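Local coordinates for protein Endonuclease/exonuclease/phosphatase (Beutenbergia cavernae DSM 12333, PDB 4RUW) that is of unknown function but belongs to the endonuclease/exonuclease/phosphatase family, pairing a DNase I-like domain that holds a zinc ion with an Ig-like domain, at residues A68-G73 with E77-A82; H98-A101 with S106-D109; Q352-A355 with L361-S364; A381-R384 with A390-T393. All blocks are in the same frame, centred on the assembly; numbering follows the deposited sequence.

In the fold
The four contacts follow one another along the chain and fall into two groups on opposite sides of its centre. Contacts 1 and 2 lie in the DNase I-like part, their centres 15 Å apart, where Glu77 at the start of helix 77-87 packs against the loop that carries the zinc site. Contacts 3 and 4 belong to the Ig-like domain, with centres 11 Å apart. Each is a beta hairpin in a different four-stranded antiparallel sheet, and Leu363 of one packs on Ala381 of the other. Between the groups the centres are 41 to 55 Å apart, which places the zinc site far from the Ig-like sheets.

Contact 1. Residues A68-G73 with E77-A82; sequences APDAPG and EPRIAA
Ala68 touches Arg79 through its methyl group, with Ala68 CB 3.3 Å from Arg79 NH1 and set obliquely to the guanidinium. The same residue opens a type I beta turn, which closes where Ala71 N donates to Ala68 O at 3.0 Å. Pro69 fills the second position of this turn, where its phi of -62° suits the ring, and Asp70 takes the third. On the loop side the Asp70 carboxylate carries the polar part of the contact. Its CG stands between the backbone N and the carbonyl carbon, chi1 75°, which lifts both oxygens off the turn and into the path of the arginine. NH1 of Arg79 donates to the syn lone pair of Asp70 OD1 over 2.7 Å, and that oxygen lies near the guanidinium plane. The second prong is less regular: Arg79 NH2 reaches Asp70 OD2 at 3.0 Å from above the carboxylate plane. The result is an end-on, two-pronged salt bridge whose two flat groups are twisted 47° apart. In the DNase I-like fold it ties the loop that follows strand 55-62 to the first turn of helix 77-87, and the chain needs only a few residues to pass from one to the other. Arg79 spans the gap with a chain extended from CG to NE, and the two side chains come from opposite directions. NE of the same group makes a salt bridge to Asp315, a second acidic partner that helps fix the rotation of the guanidinium. Phe317 lies against Asp70 and Ala318 against Arg79, while the backbone N of Arg79 is held by the side chain of Asp76.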
ATOM      1  N   ALA A  68      14.147  18.330  -3.189  1.00 14.34           N
ATOM      2  CA  ALA A  68      13.910  17.830  -4.531  1.00 15.17           C
ATOM      3  C   ALA A  68      15.187  17.326  -5.187  1.00 15.70           C
ATOM      4  O   ALA A  68      16.237  17.941  -5.049  1.00 16.94           O
ATOM      5  CB  ALA A  68      13.319  18.935  -5.376  1.00 16.06           C
ATOM      6  N   PRO A  69      15.094  16.216  -5.934  1.00 15.97           N
ATOM      7  CA  PRO A  69      16.274  15.732  -6.659  1.00 17.30           C
ATOM      8  C   PRO A  69      16.789  16.718  -7.712  1.00 17.50           C
ATOM      9  O   PRO A  69      17.962  16.636  -8.071  1.00 19.15           O
ATOM     10  CB  PRO A  69      15.780  14.433  -7.317  1.00 19.00           C
ATOM     11  CG  PRO A  69      14.281  14.553  -7.335  1.00 19.05           C
ATOM     12  CD  PRO A  69      13.949  15.302  -6.080  1.00 16.51           C
ATOM     13  N   ASP A  70      15.946  17.627  -8.192  1.00 16.93           N
ATOM     14  CA  ASP A  70      16.386  18.617  -9.175  1.00 17.62           C
ATOM     15  C   ASP A  70      16.935  19.901  -8.534  1.00 17.53           C
ATOM     16  O   ASP A  70      17.354  20.818  -9.237  1.00 19.77           O
ATOM     17  CB  ASP A  70      15.261  18.938 -10.172  1.00 18.20           C
ATOM     18  CG  ASP A  70      14.182  19.824  -9.578  1.00 18.37           C
ATOM     19  OD1 ASP A  70      14.087  19.869  -8.341  1.00 18.82           O
ATOM     20  OD2 ASP A  70      13.428  20.474 -10.341  1.00 18.45           O
ATOM     21  N   ALA A  71      16.927  19.957  -7.206  1.00 17.22           N
ATOM     22  CA  ALA A  71      17.432  21.119  -6.469  1.00 17.91           C
ATOM     23  C   ALA A  71      17.981  20.685  -5.108  1.00 18.70           C
ATOM     24  O   ALA A  71      17.404  21.004  -4.066  1.00 18.18           O
ATOM     25  CB  ALA A  71      16.337  22.172  -6.301  1.00 19.38           C
ATOM     26  N   PRO A  72      19.103  19.950  -5.113  1.00 21.08           N
ATOM     27  CA  PRO A  72      19.707  19.465  -3.868  1.00 24.00           C
ATOM     28  C   PRO A  72      20.081  20.613  -2.936  1.00 25.14           C
ATOM     29  O   PRO A  72      20.411  21.701  -3.403  1.00 26.63           O
ATOM     30  CB  PRO A  72      20.980  18.756  -4.348  1.00 26.06           C
ATOM     31  CG  PRO A  72      20.727  18.427  -5.772  1.00 26.30           C
ATOM     32  CD  PRO A  72      19.873  19.532  -6.298  1.00 23.16           C
ATOM     33  N   GLY A  73      20.009  20.373  -1.634  1.00 26.22           N
ATOM     34  CA  GLY A  73      20.459  21.357  -0.664  1.00 26.50           C
ATOM     35  C   GLY A  73      19.468  22.462  -0.342  1.00 25.29           C
ATOM     36  O   GLY A  73      19.797  23.393   0.393  1.00 28.82           O
ATOM     37  N   GLU A  77       9.296  22.933   1.273  1.00 13.19           N
ATOM     38  CA  GLU A  77       7.934  22.547   1.603  1.00 13.16           C
ATOM     39  C   GLU A  77       6.858  23.117   0.656  1.00 12.85           C
ATOM     40  O   GLU A  77       5.872  22.440   0.387  1.00 12.74           O
ATOM     41  CB  GLU A  77       7.601  22.881   3.057  1.00 14.07           C
ATOM     42  CG  GLU A  77       8.390  22.079   4.087  1.00 15.41           C
ATOM     43  CD  GLU A  77       9.664  22.751   4.545  1.00 17.60           C
ATOM     44  OE1 GLU A  77      10.091  23.728   3.900  1.00 16.92           O
ATOM     45  OE2 GLU A  77      10.243  22.294   5.558  1.00 19.40           O
ATOM     46  N   PRO A  78       7.024  24.360   0.153  1.00 13.16           N
ATOM     47  CA  PRO A  78       5.962  24.860  -0.739  1.00 13.74           C
ATOM     48  C   PRO A  78       5.751  24.023  -1.991  1.00 13.10           C
ATOM     49  O   PRO A  78       4.638  23.902  -2.477  1.00 13.92           O
ATOM     50  CB  PRO A  78       6.456  26.262  -1.118  1.00 15.21           C
ATOM     51  CG  PRO A  78       7.229  26.689   0.072  1.00 14.54           C
ATOM     52  CD  PRO A  78       7.946  25.445   0.541  1.00 13.71           C
ATOM     53  N   ARG A  79       6.804  23.449  -2.515  1.00 13.55           N
ATOM     54  CA  ARG A  79       6.710  22.635  -3.695  1.00 14.22           C
ATOM     55  C   ARG A  79       5.905  21.347  -3.390  1.00 13.60           C
ATOM     56  O   ARG A  79       5.082  20.948  -4.136  1.00 14.39           O
ATOM     57  CB  ARG A  79       8.119  22.348  -4.154  1.00 16.54           C
ATOM     58  CG  ARG A  79       8.232  22.043  -5.572  1.00 19.28           C
ATOM     59  CD  ARG A  79       9.671  22.041  -6.009  1.00 18.23           C
ATOM     60  NE  ARG A  79       9.730  21.359  -7.265  1.00 16.52           N
ATOM     61  CZ  ARG A  79      10.830  21.000  -7.872  1.00 14.88           C
ATOM     62  NH1 ARG A  79      12.003  21.248  -7.349  1.00 15.61           N
ATOM     63  NH2 ARG A  79      10.766  20.388  -9.000  1.00 16.41           N
ATOM     64  N   ILE A  80       6.149  20.749  -2.236  1.00 12.98           N
ATOM     65  CA  ILE A  80       5.386  19.602  -1.765  1.00 13.10           C
ATOM     66  C   ILE A  80       3.916  19.992  -1.562  1.00 12.01           C
ATOM     67  O   ILE A  80       2.999  19.302  -2.021  1.00 13.19           O
ATOM     68  CB  ILE A  80       5.987  19.061  -0.440  1.00 13.90           C
ATOM     69  CG1 ILE A  80       7.434  18.574  -0.642  1.00 13.97           C
ATOM     70  CG2 ILE A  80       5.098  17.977   0.173  1.00 13.83           C
ATOM     71  CD1 ILE A  80       7.608  17.515  -1.705  1.00 14.66           C
ATOM     72  N   ALA A  81       3.689  21.099  -0.867  1.00 12.70           N
ATOM     73  CA  ALA A  81       2.334  21.538  -0.581  1.00 13.22           C
ATOM     74  C   ALA A  81       1.540  21.828  -1.848  1.00 12.43           C
ATOM     75  O   ALA A  81       0.352  21.553  -1.913  1.00 13.16           O
ATOM     76  CB  ALA A  81       2.357  22.750   0.324  1.00 13.99           C
ATOM     77  N   ALA A  82       2.197  22.398  -2.855  1.00 12.77           N
ATOM     78  CA  ALA A  82       1.501  22.739  -4.095  1.00 13.31           C
ATOM     79  C   ALA A  82       0.992  21.482  -4.805  1.00 13.07           C
ATOM     80  O   ALA A  82      -0.085  21.489  -5.393  1.00 14.20           O
ATOM     81  CB  ALA A  82       2.394  23.561  -5.016  1.00 14.54           C
TER

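Contact 2. Residues H98-A101 with S106-D109; sequences HRDA and SHGD. With ZN (zinc ion), chain B.
The zinc site of the DNase I-like domain is built largely here, with His98 and Asp100 on one arm of a loop and His107 on the other. His98 binds the zinc ion through ND1 at 2.0 Å and Asp100 through OD2 at 1.9 Å. His107 also uses ND1, its ring turned almost perpendicular to that of His98 (89°), and NE2 of His137 completes the four ligands. Asp100 OD2 has a second task: its anti lone pair takes the backbone N-H of His107 at 2.9 Å, so one ligand positions the main chain of another. The Asp100 CG lies anti to the carbonyl carbon, chi1 -61°, which turns the carboxylate in toward the metal.

Further bonds join the arms. Asp100 N donates to Gly108 O in a nearly straight bond of 2.9 Å. Ser106 OG donates to Ala101 O at 2.7 Å and accepts from Gly108 N, the latter forming an ST turn. Farther out, Arg99 and Asp109 run side by side, and a water links Arg99 NH1 to Asp109 OD1.

Asp109 is the N-cap of helix 110-118, with OD1 receiving Ala112 N. Ser146, at the start of the adjacent strand 146-153, donates its backbone N to Asp100 OD1, so the loop leaving strand 91-98 is tied to both that helix and that strand.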
ATOM      1  N   HIS A  98      10.603  15.556   8.544  1.00 13.01           N
ATOM      2  CA  HIS A  98      11.446  15.775   9.718  1.00 13.68           C
ATOM      3  C   HIS A  98      10.891  16.844  10.640  1.00 13.44           C
ATOM      4  O   HIS A  98      10.209  17.780  10.211  1.00 15.08           O
ATOM      5  CB  HIS A  98      12.890  16.131   9.341  1.00 13.64           C
ATOM      6  CG  HIS A  98      13.718  14.937   8.973  1.00 13.89           C
ATOM      7  ND1 HIS A  98      15.101  14.983   8.956  1.00 14.92           N
ATOM      8  CD2 HIS A  98      13.355  13.686   8.616  1.00 14.41           C
ATOM      9  CE1 HIS A  98      15.546  13.776   8.601  1.00 14.58           C
ATOM     10  NE2 HIS A  98      14.518  12.987   8.389  1.00 15.41           N
ATOM     11  N   ARG A  99      11.190  16.689  11.922  1.00 14.90           N
ATOM     12  CA  ARG A  99      10.937  17.735  12.883  1.00 15.87           C
ATOM     13  C   ARG A  99      12.235  17.889  13.664  1.00 16.14           C
ATOM     14  O   ARG A  99      12.523  17.110  14.579  1.00 16.70           O
ATOM     15  CB  ARG A  99       9.755  17.372  13.781  1.00 17.97           C
ATOM     16  CG  ARG A  99       9.401  18.454  14.783  1.00 21.15           C
ATOM     17  CD  ARG A  99       7.927  18.441  15.127  1.00 25.53           C
ATOM     18  NE  ARG A  99       7.563  17.344  16.017  1.00 28.09           N
ATOM     19  CZ  ARG A  99       6.311  17.066  16.373  1.00 30.48           C
ATOM     20  NH1 ARG A  99       5.308  17.794  15.903  1.00 31.40           N
ATOM     21  NH2 ARG A  99       6.057  16.057  17.191  1.00 31.58           N
ATOM     22  N   ASP A 100      13.039  18.870  13.255  1.00 16.52           N
ATOM     23  CA  ASP A 100      14.420  19.008  13.722  1.00 16.98           C
ATOM     24  C   ASP A 100      14.635  20.296  14.497  1.00 18.72           C
ATOM     25  O   ASP A 100      14.130  21.347  14.106  1.00 20.21           O
ATOM     26  CB  ASP A 100      15.401  19.080  12.548  1.00 17.42           C
ATOM     27  CG  ASP A 100      15.408  17.849  11.674  1.00 15.37           C
ATOM     28  OD1 ASP A 100      15.025  16.734  12.118  1.00 15.74           O
ATOM     29  OD2 ASP A 100      15.831  18.007  10.504  1.00 16.07           O
ATOM     30  N   ALA A 101      15.432  20.216  15.559  1.00 19.67           N
ATOM     31  CA  ALA A 101      15.972  21.395  16.226  1.00 20.49           C
ATOM     32  C   ALA A 101      17.010  22.050  15.297  1.00 19.92           C
ATOM     33  O   ALA A 101      17.454  21.431  14.337  1.00 19.23           O
ATOM     34  CB  ALA A 101      16.616  20.976  17.550  1.00 22.36           C
ATOM     35  N   SER A 106      19.809  20.985   9.489  1.00 19.92           N
ATOM     36  CA  SER A 106      18.456  20.853  10.035  1.00 19.85           C
ATOM     37  C   SER A 106      17.377  21.170   9.003  1.00 20.05           C
ATOM     38  O   SER A 106      17.571  22.040   8.157  1.00 23.10           O
ATOM     39  CB  SER A 106      18.288  21.758  11.253  1.00 20.70           C
ATOM     40  OG  SER A 106      16.943  21.779  11.695  1.00 19.50           O
ATOM     41  N   HIS A 107      16.252  20.459   9.081  1.00 18.41           N
ATOM     42  CA  HIS A 107      15.103  20.679   8.208  1.00 17.76           C
ATOM     43  C   HIS A 107      14.024  21.519   8.882  1.00 18.60           C
ATOM     44  O   HIS A 107      12.976  21.788   8.292  1.00 19.91           O
ATOM     45  CB  HIS A 107      14.496  19.333   7.796  1.00 17.49           C
ATOM     46  CG  HIS A 107      15.396  18.510   6.930  1.00 17.60           C
ATOM     47  ND1 HIS A 107      16.204  17.507   7.434  1.00 16.81           N
ATOM     48  CD2 HIS A 107      15.632  18.549   5.597  1.00 18.75           C
ATOM     49  CE1 HIS A 107      16.894  16.966   6.441  1.00 18.48           C
ATOM     50  NE2 HIS A 107      16.573  17.591   5.319  1.00 18.67           N
ATOM     51  N   GLY A 108      14.268  21.913  10.127  1.00 18.77           N
ATOM     52  CA  GLY A 108      13.291  22.657  10.899  1.00 18.91           C
ATOM     53  C   GLY A 108      12.049  21.842  11.212  1.00 17.92           C
ATOM     54  O   GLY A 108      12.071  20.613  11.170  1.00 17.48           O
ATOM     55  N   ASP A 109      10.959  22.531  11.526  1.00 18.84           N
ATOM     56  CA  ASP A 109       9.703  21.893  11.909  1.00 18.61           C
ATOM     57  C   ASP A 109       8.838  21.696  10.662  1.00 16.78           C
ATOM     58  O   ASP A 109       7.950  22.501  10.360  1.00 17.29           O
ATOM     59  CB  ASP A 109       8.977  22.768  12.938  1.00 19.58           C
ATOM     60  CG  ASP A 109       7.806  22.063  13.611  1.00 21.68           C
ATOM     61  OD1 ASP A 109       7.263  21.090  13.045  1.00 21.01           O
ATOM     62  OD2 ASP A 109       7.413  22.514  14.708  1.00 24.80           O
TER
HETATM   63 ZN    ZN B 501      16.217  16.596   9.273  1.00 15.88          ZN
HETATM   64  O   HOH W   1       5.252  20.169  14.443  1.00 28.75           O

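Contact 3. Residues Q352-A355 with L361-S364; sequences QLTA and LRLS
Gln352 and Ser364 are joined by a reciprocal pair of backbone bonds, Gln352 N to Ser364 O at 2.8 Å and Ser364 N to Gln352 O at 2.9 Å. Thr354 and Arg362 repeat the pattern two residues along. That second pair also bonds through its side chains, which lie alongside each other and point the same way: Arg362 NH2 donates to Thr354 OG1 over 3.0 Å, the hydroxyl tilted 20° from the guanidinium plane. The bend at the third torsion of Arg362 (63°) turns its guanidinium toward Thr354. One water bonds to Thr354 OG1, Arg362 NE and Gln352 O; another joins Gln352 OE1 to Ser364 OG.

These are the hydrogen-bonded pairs of the antiparallel hairpin formed by strands 349-356 and 360-367, the central two of a four-stranded sheet in the Ig-like domain. Their polar face is turned to the DNase I-like part: Arg362 NH1 and NH2 donate to the carbonyls of Phe304 and Pro302, Gln352 NE2 to those of Leu263 and Ala259, and Ser364 OG bonds to Gln269.

On the reverse face stand the non-hydrogen-bonded pairs, all apolar. Ala355 CB receives CD2 of Leu361 at 3.6 Å. Leu353 CB meets CD1 of Leu363 more loosely, at 4.1 Å, and Leu353 bends its own CD1 inward to 3.5 Å from Arg362 O. Leu413 covers both Ala355 and Leu361, and Leu438 packs on Leu353.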
ATOM      1  N   GLN A 352      -9.551 -12.957  -4.042  1.00 12.42           N
ATOM      2  CA  GLN A 352     -10.270 -12.336  -2.936  1.00 12.55           C
ATOM      3  C   GLN A 352     -11.734 -12.184  -3.317  1.00 12.24           C
ATOM      4  O   GLN A 352     -12.059 -11.537  -4.319  1.00 13.22           O
ATOM      5  CB  GLN A 352      -9.683 -10.965  -2.597  1.00 14.09           C
ATOM      6  CG  GLN A 352      -8.270 -11.010  -2.037  1.00 14.81           C
ATOM      7  CD  GLN A 352      -7.733  -9.623  -1.720  1.00 16.45           C
ATOM      8  OE1 GLN A 352      -7.998  -8.664  -2.447  1.00 18.11           O
ATOM      9  NE2 GLN A 352      -6.966  -9.513  -0.642  1.00 18.38           N
ATOM     10  N   LEU A 353     -12.608 -12.794  -2.522  1.00 12.41           N
ATOM     11  CA  LEU A 353     -14.044 -12.731  -2.741  1.00 13.54           C
ATOM     12  C   LEU A 353     -14.654 -11.811  -1.693  1.00 13.59           C
ATOM     13  O   LEU A 353     -14.338 -11.918  -0.506  1.00 14.71           O
ATOM     14  CB  LEU A 353     -14.643 -14.134  -2.620  1.00 15.73           C
ATOM     15  CG  LEU A 353     -16.164 -14.241  -2.714  1.00 18.51           C
ATOM     16  CD1 LEU A 353     -16.640 -13.949  -4.125  1.00 20.26           C
ATOM     17  CD2 LEU A 353     -16.621 -15.622  -2.253  1.00 21.13           C
ATOM     18  N   THR A 354     -15.517 -10.900  -2.129  1.00 13.51           N
ATOM     19  CA  THR A 354     -16.260 -10.053  -1.207  1.00 13.96           C
ATOM     20  C   THR A 354     -17.739 -10.132  -1.538  1.00 13.97           C
ATOM     21  O   THR A 354     -18.128 -10.015  -2.698  1.00 15.11           O
ATOM     22  CB  THR A 354     -15.806  -8.579  -1.293  1.00 14.60           C
ATOM     23  OG1 THR A 354     -14.381  -8.496  -1.162  1.00 15.73           O
ATOM     24  CG2 THR A 354     -16.459  -7.743  -0.201  1.00 16.04           C
ATOM     25  N   ALA A 355     -18.560 -10.364  -0.516  1.00 14.93           N
ATOM     26  CA  ALA A 355     -20.011 -10.341  -0.672  1.00 16.21           C
ATOM     27  C   ALA A 355     -20.550  -9.171   0.139  1.00 17.95           C
ATOM     28  O   ALA A 355     -20.133  -8.958   1.276  1.00 18.61           O
ATOM     29  CB  ALA A 355     -20.638 -11.658  -0.187  1.00 17.86           C
ATOM     30  N   LEU A 361     -21.566  -9.480  -5.433  1.00 16.17           N
ATOM     31  CA  LEU A 361     -20.378 -10.299  -5.278  1.00 15.22           C
ATOM     32  C   LEU A 361     -19.247  -9.677  -6.083  1.00 14.60           C
ATOM     33  O   LEU A 361     -19.467  -9.141  -7.174  1.00 15.37           O
ATOM     34  CB  LEU A 361     -20.638 -11.722  -5.771  1.00 16.78           C
ATOM     35  CG  LEU A 361     -21.653 -12.518  -4.951  1.00 18.71           C
ATOM     36  CD1 LEU A 361     -22.039 -13.813  -5.659  1.00 19.60           C
ATOM     37  CD2 LEU A 361     -21.100 -12.801  -3.570  1.00 21.92           C
ATOM     38  N   ARG A 362     -18.037  -9.739  -5.535  1.00 13.67           N
ATOM     39  CA  ARG A 362     -16.846  -9.261  -6.219  1.00 13.54           C
ATOM     40  C   ARG A 362     -15.742 -10.292  -6.072  1.00 12.95           C
ATOM     41  O   ARG A 362     -15.499 -10.793  -4.975  1.00 14.09           O
ATOM     42  CB  ARG A 362     -16.372  -7.918  -5.646  1.00 13.75           C
ATOM     43  CG  ARG A 362     -15.095  -7.384  -6.310  1.00 14.60           C
ATOM     44  CD  ARG A 362     -14.614  -6.100  -5.654  1.00 15.29           C
ATOM     45  NE  ARG A 362     -14.249  -6.329  -4.258  1.00 14.79           N
ATOM     46  CZ  ARG A 362     -14.111  -5.369  -3.349  1.00 15.99           C
ATOM     47  NH1 ARG A 362     -14.303  -4.105  -3.687  1.00 18.47           N
ATOM     48  NH2 ARG A 362     -13.791  -5.672  -2.098  1.00 16.31           N
ATOM     49  N   LEU A 363     -15.076 -10.600  -7.182  1.00 12.82           N
ATOM     50  CA  LEU A 363     -13.932 -11.495  -7.174  1.00 13.19           C
ATOM     51  C   LEU A 363     -12.751 -10.767  -7.800  1.00 14.00           C
ATOM     52  O   LEU A 363     -12.827 -10.338  -8.958  1.00 17.48           O
ATOM     53  CB  LEU A 363     -14.269 -12.751  -7.973  1.00 17.15           C
ATOM     54  CG  LEU A 363     -13.465 -14.039  -7.853  1.00 20.44           C
ATOM     55  CD1 LEU A 363     -13.134 -14.331  -6.408  1.00 20.01           C
ATOM     56  CD2 LEU A 363     -14.258 -15.194  -8.449  1.00 19.52           C
ATOM     57  N   SER A 364     -11.686 -10.595  -7.019  1.00 12.93           N
ATOM     58  CA  SER A 364     -10.444 -10.006  -7.500  1.00 13.37           C
ATOM     59  C   SER A 364      -9.386 -11.106  -7.563  1.00 13.12           C
ATOM     60  O   SER A 364      -9.089 -11.746  -6.549  1.00 14.59           O
ATOM     61  CB  SER A 364      -9.984  -8.890  -6.560  1.00 14.19           C
ATOM     62  OG  SER A 364      -8.690  -8.422  -6.920  1.00 15.55           O
TER
HETATM   63  O   HOH W   2     -13.023  -8.900  -3.536  1.00 15.87           O
HETATM   64  O   HOH W   3      -6.697  -8.558  -4.884  1.00 19.00           O

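Contact 4. Residues A381-R384 with A390-T393; sequences AVLR and ALRT
Val382 meets Ala390 and Thr393 with both branches of its side chain. Beyond CB, Val382 CG1 lies anti to the backbone N (chi1 -174°) and comes to 3.7 Å from Ala390 CB. The same methyl sits over the centre of the Arg384 guanidinium, 3.7 Å above its plane, which spreads one flat face of that group across the valine. Both Val382 CG1 and CG2 lie 3.9 Å from Thr393 OG1, and CG2 also nears the Thr393 CG2 methyl; the two branched side chains run side by side.

The backbones form an antiparallel hairpin of strands 378-384 and 390-396, the latter at the edge of its sheet in the Ig-like domain. Leu383 N donates to Arg392 O at 3.0 Å. Across from Leu383 the register slips by one residue, since Leu391 and Arg392 both face it in a classic beta bulge. Leu383 O therefore receives two backbone N-H groups: that of Leu391 at 2.7 Å, and that of Arg392 in a weak bond of 3.5 Å. The extra residue also brings Leu391 CB to 3.4 Å from Leu383 O.

The Leu383 side chain points to the face opposite Val382, where Leu413 and Leu438 lie against it. The Arg392 side chain leads away from the hairpin toward Glu407 and the ring of Trp409. Arg384 NE pairs with Glu420 and NH1 with Gly388 O, so its nitrogens are held by polar partners while one face rests on Val382, a division that lets a charged group lie on an aliphatic surface with N-H donors still engaged.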
ATOM      1  N   ALA A 381      -9.758 -18.467 -10.443  1.00 14.68           N
ATOM      2  CA  ALA A 381     -10.648 -18.603  -9.305  1.00 14.62           C
ATOM      3  C   ALA A 381     -11.985 -19.136  -9.776  1.00 15.16           C
ATOM      4  O   ALA A 381     -12.524 -18.680 -10.790  1.00 15.49           O
ATOM      5  CB  ALA A 381     -10.845 -17.271  -8.624  1.00 16.53           C
ATOM      6  N   VAL A 382     -12.507 -20.114  -9.048  1.00 15.78           N
ATOM      7  CA  VAL A 382     -13.818 -20.656  -9.357  1.00 17.14           C
ATOM      8  C   VAL A 382     -14.689 -20.656  -8.106  1.00 17.31           C
ATOM      9  O   VAL A 382     -14.308 -21.221  -7.071  1.00 18.78           O
ATOM     10  CB  VAL A 382     -13.726 -22.097  -9.918  1.00 19.29           C
ATOM     11  CG1 VAL A 382     -15.099 -22.584 -10.377  1.00 20.92           C
ATOM     12  CG2 VAL A 382     -12.729 -22.168 -11.070  1.00 20.96           C
ATOM     13  N   LEU A 383     -15.833 -19.998  -8.176  1.00 17.92           N
ATOM     14  CA  LEU A 383     -16.856 -20.092  -7.177  1.00 19.11           C
ATOM     15  C   LEU A 383     -17.746 -21.294  -7.539  1.00 19.59           C
ATOM     16  O   LEU A 383     -18.233 -21.371  -8.632  1.00 21.65           O
ATOM     17  CB  LEU A 383     -17.658 -18.798  -7.120  1.00 20.55           C
ATOM     18  CG  LEU A 383     -18.769 -18.683  -6.110  1.00 23.51           C
ATOM     19  CD1 LEU A 383     -18.302 -18.808  -4.685  1.00 24.80           C
ATOM     20  CD2 LEU A 383     -19.601 -17.422  -6.299  1.00 24.96           C
ATOM     21  N   ARG A 384     -17.835 -22.250  -6.623  1.00 20.57           N
ATOM     22  CA  ARG A 384     -18.570 -23.485  -6.860  1.00 22.14           C
ATOM     23  C   ARG A 384     -19.688 -23.654  -5.844  1.00 24.40           C
ATOM     24  O   ARG A 384     -19.576 -23.191  -4.709  1.00 25.08           O
ATOM     25  CB  ARG A 384     -17.628 -24.686  -6.760  1.00 22.89           C
ATOM     26  CG  ARG A 384     -16.498 -24.685  -7.764  1.00 23.59           C
ATOM     27  CD  ARG A 384     -15.656 -25.951  -7.661  1.00 24.97           C
ATOM     28  NE  ARG A 384     -14.532 -25.911  -8.591  1.00 25.94           N
ATOM     29  CZ  ARG A 384     -14.623 -26.203  -9.886  1.00 26.35           C
ATOM     30  NH1 ARG A 384     -15.787 -26.565 -10.410  1.00 27.36           N
ATOM     31  NH2 ARG A 384     -13.550 -26.130 -10.655  1.00 27.11           N
ATOM     32  N   ALA A 390     -19.359 -25.170 -11.156  1.00 27.40           N
ATOM     33  CA  ALA A 390     -18.855 -23.805 -11.299  1.00 26.38           C
ATOM     34  C   ALA A 390     -19.997 -22.803 -11.470  1.00 26.37           C
ATOM     35  O   ALA A 390     -20.859 -22.969 -12.337  1.00 28.87           O
ATOM     36  CB  ALA A 390     -17.888 -23.719 -12.468  1.00 27.05           C
ATOM     37  N   LEU A 391     -20.007 -21.781 -10.622  1.00 24.55           N
ATOM     38  CA  LEU A 391     -20.987 -20.703 -10.700  1.00 24.30           C
ATOM     39  C   LEU A 391     -20.407 -19.512 -11.458  1.00 23.51           C
ATOM     40  O   LEU A 391     -21.117 -18.842 -12.210  1.00 25.18           O
ATOM     41  CB  LEU A 391     -21.420 -20.271  -9.300  1.00 25.59           C
ATOM     42  CG  LEU A 391     -22.087 -21.369  -8.467  1.00 26.69           C
ATOM     43  CD1 LEU A 391     -22.388 -20.865  -7.065  1.00 27.64           C
ATOM     44  CD2 LEU A 391     -23.356 -21.866  -9.147  1.00 27.34           C
ATOM     45  N   ARG A 392     -19.124 -19.245 -11.247  1.00 21.49           N
ATOM     46  CA  ARG A 392     -18.416 -18.228 -12.011  1.00 19.74           C
ATOM     47  C   ARG A 392     -16.928 -18.497 -11.910  1.00 18.15           C
ATOM     48  O   ARG A 392     -16.445 -18.957 -10.876  1.00 19.16           O
ATOM     49  CB  ARG A 392     -18.738 -16.823 -11.508  1.00 21.51           C
ATOM     50  CG  ARG A 392     -18.131 -15.717 -12.371  1.00 20.94           C
ATOM     51  CD  ARG A 392     -18.675 -14.348 -12.015  1.00 21.26           C
ATOM     52  NE  ARG A 392     -20.086 -14.222 -12.356  1.00 19.68           N
ATOM     53  CZ  ARG A 392     -20.543 -13.658 -13.470  1.00 18.64           C
ATOM     54  NH1 ARG A 392     -19.697 -13.169 -14.369  1.00 19.94           N
ATOM     55  NH2 ARG A 392     -21.850 -13.583 -13.689  1.00 18.91           N
ATOM     56  N   THR A 393     -16.221 -18.212 -12.997  1.00 17.50           N
ATOM     57  CA  THR A 393     -14.784 -18.396 -13.098  1.00 17.51           C
ATOM     58  C   THR A 393     -14.152 -17.067 -13.488  1.00 16.87           C
ATOM     59  O   THR A 393     -14.638 -16.394 -14.402  1.00 19.16           O
ATOM     60  CB  THR A 393     -14.460 -19.456 -14.161  1.00 19.95           C
ATOM     61  OG1 THR A 393     -15.069 -20.698 -13.786  1.00 21.81           O
ATOM     62  CG2 THR A 393     -12.961 -19.650 -14.296  1.00 20.06           C
TER